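Side-chain contact in Phenolphthiocerol/phthiocerol polyketide synthase subunit C (Mycobacterium tuberculosis H37Rv, PDB 8QZI), which is a modular type I polyketide synthase subunit in phthiocerol and phenolphthiocerol biosynthesis, whose acyl carrier domain probably holds the growing chain on a phosphopantetheine arm: residues F[74-78]-F[79-83]. Sequence-based numbering, arbitrary orientation.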
loop_
_atom_site.group_PDB
_atom_site.type_symbol
_atom_site.label_atom_id
_atom_site.label_comp_id
_atom_site.label_asym_id
_atom_site.label_seq_id
_atom_site.Cartn_x
_atom_site.Cartn_y
_atom_site.Cartn_z
ATOM N N HIS F 74 -5.154 14.467 18.482
ATOM C CA HIS F 74 -4.194 15.098 17.581
ATOM C C HIS F 74 -2.778 14.546 17.728
ATOM O O HIS F 74 -1.878 14.986 17.001
ATOM C CB HIS F 74 -4.193 16.621 17.810
ATOM C CG HIS F 74 -5.511 17.280 17.515
ATOM N ND1 HIS F 74 -5.690 18.152 16.461
ATOM C CD2 HIS F 74 -6.714 17.190 18.132
ATOM C CE1 HIS F 74 -6.945 18.567 16.440
ATOM N NE2 HIS F 74 -7.588 17.998 17.443
ATOM N N HIS F 75 -2.568 13.590 18.646
ATOM C CA HIS F 75 -1.282 12.945 18.896
ATOM C C HIS F 75 -1.344 11.443 18.622
ATOM O O HIS F 75 -0.584 10.670 19.208
ATOM C CB HIS F 75 -0.818 13.189 20.334
ATOM C CG HIS F 75 -0.466 14.615 20.633
ATOM N ND1 HIS F 75 -0.381 15.585 19.657
ATOM C CD2 HIS F 75 -0.173 15.232 21.803
ATOM C CE1 HIS F 75 -0.052 16.738 20.213
ATOM N NE2 HIS F 75 0.081 16.552 21.514
ATOM N N ARG F 76 -2.245 11.015 17.736
ATOM C CA ARG F 76 -2.478 9.599 17.453
ATOM C C ARG F 76 -2.053 9.267 16.028
ATOM O O ARG F 76 -2.595 9.855 15.074
ATOM C CB ARG F 76 -3.956 9.249 17.662
ATOM C CG ARG F 76 -4.338 7.815 17.303
ATOM C CD ARG F 76 -4.755 7.010 18.535
ATOM N NE ARG F 76 -5.739 5.977 18.206
ATOM C CZ ARG F 76 -7.055 6.130 18.333
ATOM N NH1 ARG F 76 -7.552 7.272 18.789
ATOM N NH2 ARG F 76 -7.877 5.145 18.003
ATOM N N PRO F 77 -1.108 8.348 15.818
ATOM C CA PRO F 77 -0.756 7.959 14.444
ATOM C C PRO F 77 -1.944 7.316 13.743
ATOM O O PRO F 77 -2.547 6.367 14.248
ATOM C CB PRO F 77 0.400 6.969 14.639
ATOM C CG PRO F 77 0.956 7.290 16.002
ATOM C CD PRO F 77 -0.234 7.706 16.816
ATOM N N LEU F 78 -2.282 7.845 12.570
ATOM C CA LEU F 78 -3.484 7.403 11.877
ATOM C C LEU F 78 -3.271 6.138 11.051
ATOM O O LEU F 78 -4.219 5.668 10.411
ATOM C CB LEU F 78 -4.030 8.538 11.005
ATOM C CG LEU F 78 -4.687 9.652 11.830
ATOM C CD1 LEU F 78 -5.874 10.269 11.105
ATOM C CD2 LEU F 78 -5.113 9.108 13.184
ATOM N N GLU F 79 -2.053 5.585 11.044
ATOM C CA GLU F 79 -1.875 4.191 10.652
ATOM C C GLU F 79 -2.650 3.260 11.575
ATOM O O GLU F 79 -3.112 2.194 11.145
ATOM C CB GLU F 79 -0.389 3.836 10.671
ATOM C CG GLU F 79 -0.115 2.348 10.791
ATOM C CD GLU F 79 1.326 2.044 11.155
ATOM O OE1 GLU F 79 1.910 2.794 11.968
ATOM O OE2 GLU F 79 1.874 1.057 10.623
ATOM N N THR F 80 -2.800 3.647 12.845
ATOM C CA THR F 80 -3.570 2.911 13.842
ATOM C C THR F 80 -5.069 3.195 13.774
ATOM O O THR F 80 -5.846 2.498 14.437
ATOM C CB THR F 80 -3.052 3.255 15.241
ATOM O OG1 THR F 80 -3.597 4.512 15.647
ATOM C CG2 THR F 80 -1.527 3.368 15.237
ATOM N N LEU F 81 -5.487 4.203 13.005
ATOM C CA LEU F 81 -6.890 4.536 12.786
ATOM C C LEU F 81 -7.468 3.874 11.544
ATOM O O LEU F 81 -8.553 4.263 11.095
ATOM C CB LEU F 81 -7.064 6.049 12.679
ATOM C CG LEU F 81 -7.857 6.647 13.833
ATOM C CD1 LEU F 81 -7.131 6.365 15.131
ATOM C CD2 LEU F 81 -8.075 8.139 13.634
ATOM N N GLY F 82 -6.756 2.914 10.959
ATOM C CA GLY F 82 -7.267 2.191 9.813
ATOM C C GLY F 82 -7.257 2.972 8.526
ATOM O O GLY F 82 -8.045 2.669 7.627
ATOM N N LEU F 83 -6.379 3.969 8.409
ATOM C CA LEU F 83 -6.224 4.744 7.174
ATOM C C LEU F 83 -5.197 4.076 6.263
ATOM O O LEU F 83 -3.993 4.317 6.383
ATOM C CB LEU F 83 -5.806 6.179 7.479
ATOM C CG LEU F 83 -6.950 7.143 7.760
ATOM C CD1 LEU F 83 -7.552 6.814 9.131
ATOM C CD2 LEU F 83 -6.481 8.603 7.643
#
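Pro77 and Thr80 close a type I beta turn, in which Thr80 N donates to Pro77 O over 3.1 Å with an N-H...O angle of 146°. Two further backbone bonds, both weak, converge on Leu78 O: Leu81 N reaches it at 3.2 Å and Leu83 N at 3.4 Å. Positive phi at Gly82 (74°) turns the chain so that Leu83 comes back beside Leu78.

Pro77 O has a second donor, the hydroxyl of Thr80. With chi1 at 80°, Thr80 OG1 sits between its own backbone N and carbonyl carbon, and from there it meets Pro77 O almost in line with the C=O bond, at a short 2.5 Å. The amide instead arrives from above the carbonyl plane, so the two donors hold this oxygen from different directions.

Arg76 crosses Leu81 at about a right angle. Leu81 CD1 is modelled tightly over one guanidinium face, displaced toward the rim, though the exact spacing is doubtful; Arg76 NH2 makes a weak hydrogen bond to the backbone of another protein's chain. Leu78 and Leu83 run side by side, CD1 of the former 3.9 Å from CD2 of the latter.

Glu79 forms a salt bridge with a basic side chain of that other protein, and its side chain lies about 5 Å from bound coenzyme A. Inward, Leu78 packs on Ile62, and Leu81 and Leu83 on Leu66, seating the turn against helix 52-66; the turn lies in the loop that leads into helix 85-98, whose start carries the presumed phosphopantetheine-attachment serine of the carrier-protein fold.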